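Molybdopterin biosynthesis moeA protein (Pyrococcus horikoshii, PDB 1WU2) probably takes part in molybdenum cofactor biosynthesis, acting on molybdopterin in the step that inserts molybdenum, as in other MoeA proteins. Local coordinates at residues Tyr10-Leu14 against Leu309-His313; Phe304-Leu309 against Arg342-Ile346; Gln339-Tyr343 against Pro379-Glu383. All blocks are in the same frame, centred on the assembly; numbering follows the deposited sequence.

Contact 1 of 3, residues Tyr10-Leu14 against Leu309-His313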
# COMPACT_ATOMS: atom_id res chain seq x y z
N TYR A 10 15.65 -13.83 16.94
CA TYR A 10 15.18 -12.70 16.14
C TYR A 10 14.78 -11.50 16.98
O TYR A 10 15.15 -10.37 16.65
CB TYR A 10 14.00 -13.12 15.26
CG TYR A 10 13.30 -11.94 14.60
CD1 TYR A 10 14.01 -11.06 13.80
CD2 TYR A 10 11.95 -11.71 14.81
CE1 TYR A 10 13.38 -9.97 13.20
CE2 TYR A 10 11.31 -10.63 14.21
CZ TYR A 10 12.03 -9.77 13.41
OH TYR A 10 11.40 -8.70 12.82
N ARG A 11 14.03 -11.72 18.06
CA ARG A 11 13.51 -10.62 18.87
C ARG A 11 14.62 -9.87 19.61
O ARG A 11 14.53 -8.67 19.80
CB ARG A 11 12.44 -11.11 19.85
CG ARG A 11 11.13 -11.56 19.19
CD ARG A 11 10.28 -10.42 18.62
NE ARG A 11 9.22 -10.91 17.73
CZ ARG A 11 8.50 -10.16 16.91
NH1 ARG A 11 8.69 -8.84 16.83
NH2 ARG A 11 7.56 -10.73 16.15
N GLU A 12 15.66 -10.59 20.02
CA GLU A 12 16.84 -9.96 20.62
C GLU A 12 17.62 -9.17 19.57
O GLU A 12 18.13 -8.09 19.86
CB GLU A 12 17.76 -11.00 21.27
CG GLU A 12 18.96 -10.38 21.99
CD GLU A 12 19.86 -11.39 22.69
OE1 GLU A 12 19.64 -12.62 22.54
OE2 GLU A 12 20.79 -10.95 23.39
N ALA A 13 17.72 -9.72 18.36
CA ALA A 13 18.46 -9.08 17.27
C ALA A 13 17.76 -7.82 16.79
O ALA A 13 18.41 -6.85 16.42
CB ALA A 13 18.63 -10.05 16.11
N LEU A 14 16.43 -7.85 16.79
CA LEU A 14 15.64 -6.72 16.31
C LEU A 14 15.71 -5.58 17.32
O LEU A 14 15.72 -4.42 16.93
CB LEU A 14 14.18 -7.14 16.09
CG LEU A 14 13.24 -6.06 15.54
CD1 LEU A 14 13.65 -5.67 14.12
CD2 LEU A 14 11.79 -6.52 15.59
N LEU A 309 12.08 -8.10 7.81
CA LEU A 309 12.24 -8.42 9.22
C LEU A 309 13.13 -7.43 9.97
O LEU A 309 13.05 -7.34 11.19
CB LEU A 309 12.79 -9.84 9.40
CG LEU A 309 11.83 -10.98 9.01
CD1 LEU A 309 12.56 -12.30 8.98
CD2 LEU A 309 10.66 -11.06 9.98
N PHE A 310 13.95 -6.67 9.25
CA PHE A 310 14.90 -5.75 9.88
C PHE A 310 14.82 -4.35 9.29
O PHE A 310 14.42 -3.41 9.98
CB PHE A 310 16.33 -6.28 9.74
CG PHE A 310 16.62 -7.47 10.61
CD1 PHE A 310 16.86 -8.71 10.05
CD2 PHE A 310 16.66 -7.35 11.99
CE1 PHE A 310 17.13 -9.81 10.85
CE2 PHE A 310 16.93 -8.45 12.80
CZ PHE A 310 17.16 -9.67 12.23
N VAL A 311 15.18 -4.22 8.02
CA VAL A 311 15.33 -2.92 7.38
C VAL A 311 14.02 -2.11 7.39
O VAL A 311 14.03 -0.92 7.71
CB VAL A 311 15.84 -3.05 5.92
CG1 VAL A 311 16.08 -1.67 5.31
CG2 VAL A 311 17.11 -3.88 5.86
N LYS A 312 12.92 -2.76 7.04
CA LYS A 312 11.59 -2.15 7.01
C LYS A 312 11.27 -1.43 8.32
O LYS A 312 10.76 -0.32 8.32
CB LYS A 312 10.53 -3.22 6.70
CG LYS A 312 9.09 -2.76 6.87
CD LYS A 312 8.10 -3.75 6.24
CE LYS A 312 7.83 -4.94 7.13
NZ LYS A 312 6.48 -5.52 6.92
N HIS A 313 11.57 -2.08 9.44
CA HIS A 313 11.26 -1.54 10.76
C HIS A 313 12.23 -0.45 11.21
O HIS A 313 11.86 0.44 11.96
CB HIS A 313 11.21 -2.68 11.79
CG HIS A 313 10.19 -3.71 11.46
ND1 HIS A 313 8.85 -3.43 11.36
CD2 HIS A 313 10.32 -5.03 11.17
CE1 HIS A 313 8.19 -4.52 11.04
NE2 HIS A 313 9.06 -5.51 10.91
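A chi1 of 169° swings the Tyr10 ring away from its own backbone N and across to helix 300-319, while Phe310, its CG beside its own backbone N, reaches back past it in the opposite direction. The two rings meet in an offset edge-to-face pair, planes at 73° and centroids 5.5 Å apart. The edge of Tyr10 is turned to the face of Phe310, and its CE1 sits above that face, off toward the rim.

At the far end of the Tyr10 ring, OH donates to Leu309 O over 2.7 Å, in the carbonyl plane and on a lone pair. Helix 300-319 widens into a pi-type turn over Leu309-Val311, and the hydroxyl takes up the Leu309 carbonyl there. The contact thus fastens the N-terminal helix of the MoeA chain to the last long helix of the probable molybdopterin-binding domain.

Leu14 CD1 comes up beside the same carbonyl, 3.4 Å from Leu309 O, and touches Phe310 CD2 obliquely. Ala13 CB lies 4.1 Å from Phe310 CE2, at the ring edge; Phe287 stacks on the same ring. His313 CD2 is 4.2 Å from Tyr10 OH, while His313 ND1 is hydrogen-bonded to Tyr324.

Contact 2 of 3, residues Phe304-Leu309 against Arg342-Ile346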
# COMPACT_ATOMS: atom_id res chain seq x y z
N PHE A 304 15.01 -10.39 0.76
CA PHE A 304 13.64 -9.92 0.94
C PHE A 304 13.17 -10.15 2.38
O PHE A 304 12.58 -9.26 2.99
CB PHE A 304 12.71 -10.65 -0.03
CG PHE A 304 11.28 -10.18 -0.01
CD1 PHE A 304 10.88 -9.08 -0.77
CD2 PHE A 304 10.32 -10.85 0.75
CE1 PHE A 304 9.56 -8.65 -0.75
CE2 PHE A 304 9.01 -10.42 0.77
CZ PHE A 304 8.62 -9.32 0.01
N ALA A 305 13.43 -11.34 2.90
CA ALA A 305 13.09 -11.68 4.28
C ALA A 305 13.87 -10.82 5.26
O ALA A 305 13.34 -10.39 6.29
CB ALA A 305 13.35 -13.15 4.53
N GLN A 306 15.14 -10.57 4.95
CA GLN A 306 15.98 -9.72 5.79
C GLN A 306 15.51 -8.26 5.76
O GLN A 306 15.63 -7.56 6.76
CB GLN A 306 17.43 -9.80 5.34
CG GLN A 306 18.12 -11.08 5.80
CD GLN A 306 19.48 -11.28 5.16
OE1 GLN A 306 19.86 -10.54 4.24
NE2 GLN A 306 20.21 -12.29 5.63
N PHE A 307 14.97 -7.82 4.63
CA PHE A 307 14.50 -6.45 4.51
C PHE A 307 13.23 -6.26 5.32
O PHE A 307 13.11 -5.30 6.07
CB PHE A 307 14.26 -6.06 3.04
CG PHE A 307 13.76 -4.65 2.88
CD1 PHE A 307 14.65 -3.60 2.70
CD2 PHE A 307 12.41 -4.38 2.94
CE1 PHE A 307 14.19 -2.31 2.58
CE2 PHE A 307 11.94 -3.08 2.82
CZ PHE A 307 12.83 -2.05 2.64
N ASN A 308 12.28 -7.17 5.16
CA ASN A 308 11.00 -7.09 5.86
C ASN A 308 11.13 -7.27 7.38
O ASN A 308 10.39 -6.64 8.14
CB ASN A 308 10.02 -8.12 5.29
CG ASN A 308 9.37 -7.65 4.01
OD1 ASN A 308 8.43 -6.85 4.05
ND2 ASN A 308 9.87 -8.12 2.87
N LEU A 309 12.08 -8.10 7.81
CA LEU A 309 12.24 -8.42 9.22
C LEU A 309 13.13 -7.43 9.97
O LEU A 309 13.05 -7.34 11.19
CB LEU A 309 12.79 -9.84 9.40
CG LEU A 309 11.83 -10.98 9.01
CD1 LEU A 309 12.56 -12.30 8.98
CD2 LEU A 309 10.66 -11.06 9.98
N ARG A 342 14.57 -21.89 15.03
CA ARG A 342 14.62 -21.06 13.82
C ARG A 342 13.32 -20.28 13.62
O ARG A 342 12.22 -20.84 13.69
CB ARG A 342 14.90 -21.91 12.58
CG ARG A 342 16.18 -22.75 12.67
CD ARG A 342 17.46 -21.94 12.82
NE ARG A 342 17.69 -21.08 11.66
CZ ARG A 342 18.24 -21.48 10.51
NH1 ARG A 342 18.64 -22.74 10.34
NH2 ARG A 342 18.39 -20.60 9.53
N TYR A 343 13.47 -18.98 13.36
CA TYR A 343 12.36 -18.07 13.15
C TYR A 343 12.01 -18.07 11.66
O TYR A 343 12.76 -17.53 10.85
CB TYR A 343 12.75 -16.67 13.61
CG TYR A 343 11.59 -15.71 13.79
CD1 TYR A 343 11.15 -14.92 12.73
CD2 TYR A 343 10.96 -15.58 15.02
CE1 TYR A 343 10.10 -14.04 12.89
CE2 TYR A 343 9.90 -14.70 15.19
CZ TYR A 343 9.48 -13.93 14.12
OH TYR A 343 8.43 -13.06 14.28
N GLU A 344 10.89 -18.69 11.31
CA GLU A 344 10.53 -18.94 9.92
C GLU A 344 9.88 -17.72 9.26
O GLU A 344 8.88 -17.20 9.74
CB GLU A 344 9.55 -20.12 9.79
CG GLU A 344 9.76 -21.29 10.74
CD GLU A 344 11.06 -22.04 10.49
OE1 GLU A 344 11.68 -21.83 9.43
OE2 GLU A 344 11.45 -22.83 11.37
N PHE A 345 10.46 -17.28 8.15
CA PHE A 345 9.83 -16.32 7.25
C PHE A 345 9.20 -17.14 6.14
O PHE A 345 9.90 -17.70 5.29
CB PHE A 345 10.87 -15.34 6.71
CG PHE A 345 10.30 -14.23 5.86
CD1 PHE A 345 10.22 -14.37 4.48
CD2 PHE A 345 9.87 -13.05 6.44
CE1 PHE A 345 9.71 -13.34 3.68
CE2 PHE A 345 9.36 -12.02 5.65
CZ PHE A 345 9.27 -12.17 4.27
N ILE A 346 7.87 -17.22 6.15
CA ILE A 346 7.13 -18.08 5.23
C ILE A 346 6.33 -17.24 4.26
O ILE A 346 5.53 -16.41 4.67
CB ILE A 346 6.16 -19.00 6.02
CG1 ILE A 346 6.93 -19.87 7.02
CG2 ILE A 346 5.33 -19.86 5.07
CD1 ILE A 346 8.01 -20.75 6.40
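Phe345 reaches from strand 343-351 of the C-terminal domain, domain IV in MoeA, onto helix 300-319 of the probable molybdopterin-binding domain. This is a helix packed crosswise on a strand, the short segments running at 108° to each other with 9.8 Å between their axes. The phenylalanine does most of the touching.

Its CB lies near Ala305 CB and Leu309 CD1, and with chi1 at -175° the ring extends from there straight in against the helix. CG and CD1 come under the methyl of Ala305, whose CB is 3.4 Å from Phe345 CD1. That methyl makes a CH-pi contact over the ring face, 3.6 Å from the centroid and 22° off the normal. Along the ring's other edge, CD2 meets Leu309 obliquely, with CD1 of the leucine 3.8 Å from Phe345 CD2, and CE2 beyond it touches Asn308 CB. CE1 and the tip, CZ, arrive at the edge of the Phe304 ring, where Phe304 CD2 is 3.9 Å from Phe345 CE1; the two side chains run nearly perpendicular. Tyr375 of the neighbouring strand 374-378 also stacks on Phe345.

Two residues earlier on the strand, Tyr343 adds a lighter touch, its CE1 against Leu309 CD2, while its hydroxyl bonds Glu377.

Asn308 also binds back to its own helix. Phe304 O accepts from Asn308 N and Asn308 ND2, one from above and one from below the carbonyl plane; ND2, 2.9 Å from Phe304 O, also lies over the centre of the Phe304 ring.

Contact 3 of 3, residues Gln339-Tyr343 against Pro379-Glu383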
# COMPACT_ATOMS: atom_id res chain seq x y z
N GLN A 339 11.30 -25.85 12.07
CA GLN A 339 12.44 -26.17 12.90
C GLN A 339 12.38 -25.37 14.19
O GLN A 339 12.14 -24.16 14.17
CB GLN A 339 13.74 -25.84 12.16
CG GLN A 339 14.95 -26.60 12.65
CD GLN A 339 16.21 -26.23 11.88
OE1 GLN A 339 16.14 -25.83 10.71
NE2 GLN A 339 17.36 -26.37 12.52
N LEU A 340 12.57 -26.05 15.32
CA LEU A 340 12.73 -25.38 16.61
C LEU A 340 14.09 -24.71 16.62
O LEU A 340 15.06 -25.26 16.09
CB LEU A 340 12.60 -26.36 17.78
CG LEU A 340 11.18 -26.84 18.12
CD1 LEU A 340 11.22 -27.93 19.20
CD2 LEU A 340 10.29 -25.69 18.56
N GLY A 341 14.16 -23.53 17.22
CA GLY A 341 15.36 -22.71 17.20
C GLY A 341 15.50 -21.80 15.99
O GLY A 341 16.45 -21.02 15.93
N ARG A 342 14.57 -21.89 15.03
CA ARG A 342 14.62 -21.06 13.82
C ARG A 342 13.32 -20.28 13.62
O ARG A 342 12.22 -20.84 13.69
CB ARG A 342 14.90 -21.91 12.58
CG ARG A 342 16.18 -22.75 12.67
CD ARG A 342 17.46 -21.94 12.82
NE ARG A 342 17.69 -21.08 11.66
CZ ARG A 342 18.24 -21.48 10.51
NH1 ARG A 342 18.64 -22.74 10.34
NH2 ARG A 342 18.39 -20.60 9.53
N TYR A 343 13.47 -18.98 13.36
CA TYR A 343 12.36 -18.07 13.15
C TYR A 343 12.01 -18.07 11.66
O TYR A 343 12.76 -17.53 10.85
CB TYR A 343 12.75 -16.67 13.61
CG TYR A 343 11.59 -15.71 13.79
CD1 TYR A 343 11.15 -14.92 12.73
CD2 TYR A 343 10.96 -15.58 15.02
CE1 TYR A 343 10.10 -14.04 12.89
CE2 TYR A 343 9.90 -14.70 15.19
CZ TYR A 343 9.48 -13.93 14.12
OH TYR A 343 8.43 -13.06 14.28
N PRO A 379 7.57 -18.23 15.32
CA PRO A 379 8.63 -18.15 16.34
C PRO A 379 9.42 -19.45 16.54
O PRO A 379 9.03 -20.52 16.05
CB PRO A 379 7.86 -17.80 17.63
CG PRO A 379 6.58 -17.22 17.17
CD PRO A 379 6.25 -17.89 15.88
N GLU A 380 10.52 -19.33 17.28
CA GLU A 380 11.48 -20.41 17.48
C GLU A 380 10.91 -21.56 18.29
O GLU A 380 11.26 -22.72 18.06
CB GLU A 380 12.72 -19.88 18.19
CG GLU A 380 13.52 -18.87 17.38
CD GLU A 380 13.26 -17.43 17.78
OE1 GLU A 380 12.17 -17.11 18.30
OE2 GLU A 380 14.16 -16.59 17.55
N ASP A 381 10.03 -21.24 19.23
CA ASP A 381 9.44 -22.24 20.13
C ASP A 381 8.22 -22.98 19.55
O ASP A 381 7.48 -23.64 20.28
CB ASP A 381 9.07 -21.58 21.47
CG ASP A 381 7.98 -20.53 21.35
OD1 ASP A 381 7.64 -20.13 20.22
OD2 ASP A 381 7.42 -20.03 22.34
N SER A 382 8.02 -22.86 18.24
CA SER A 382 6.89 -23.50 17.56
C SER A 382 7.39 -24.56 16.58
O SER A 382 8.32 -24.31 15.80
CB SER A 382 6.07 -22.45 16.82
OG SER A 382 5.23 -23.04 15.84
N GLU A 383 6.78 -25.74 16.62
CA GLU A 383 7.11 -26.84 15.71
C GLU A 383 6.34 -26.74 14.39
O GLU A 383 6.58 -27.53 13.48
CB GLU A 383 6.82 -28.19 16.35
CG GLU A 383 7.51 -28.42 17.69
CD GLU A 383 6.54 -28.57 18.85
OE1 GLU A 383 5.60 -29.39 18.74
OE2 GLU A 383 6.71 -27.86 19.86
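The hydrogen bonding between Gln339-Tyr343 and Pro379-Glu383 comes down to one backbone link: Gly341 N donates to Glu380 O over 3.1 Å, with 159° at the hydrogen and the donor a little out of the carbonyl plane. Leu340 CA points a C-H at the same oxygen, 3.4 Å from Glu380 O, so this carbonyl takes two approaches from neighbouring residues.

Both partners are turns. Gln339 to Arg342 forms a type II turn, with Gly341 at a positive phi (87°), a backbone shape at which a CB would collide with the carbonyl oxygen of Leu340; Pro379 to Ser382 forms a type I turn, following strand 374-378. The two turns face each other at the edge of the C-terminal MoeA domain, beside the antiparallel pair formed by strands 343-351 and 374-378.

Van der Waals packing does the rest at the outer end. Leu340 CD2 lies against the second turn, 3.2 Å from Glu380 O and 3.6 Å from Asp381 C, and the leucine runs side by side with Glu383, whose CG is 4.0 Å from Leu340 CD2. At the inner end Tyr343 CD2 rests 3.7 Å from Pro379 CA.

Glu380 brings in the charge. Its chain, bent at its second torsion, passes Gly341 with CG against the glycine carbonyl carbon, then sets OE1 at the Tyr343 ring edge, 3.8 Å from CD2, with the carboxylate plane turned 69° from the ring. OE2 accepts from Tyr10 N at the start of helix 10-20. Cut back to an alanine, this position would probably leave Tyr10 N without its carboxylate acceptor and open a gap between Gly341 and the Tyr343 ring. Arg342 turns the other way, its guanidinium bonding the carbonyls of Thr280 and Ile281.

In the fold
The three contacts lie on the same side of the chain's centre, with contacts 1 and 2 about 9 Å apart between centres, 2 and 3 about 13 Å, and 1 and 3 about 16 Å. Contacts 1 and 2 share helix 300-319 and Leu309; along the chain their segments alternate. Contact 3 follows contact 1 in series and overlaps contact 2 at Arg342 and Tyr343, where strand 343-351 begins. Tyr10 also touches Tyr343 and Glu380, which ties contact 1 to contact 3. Together they join the N-terminal helix, the probable molybdopterin-binding domain and the C-terminal domain of one subunit.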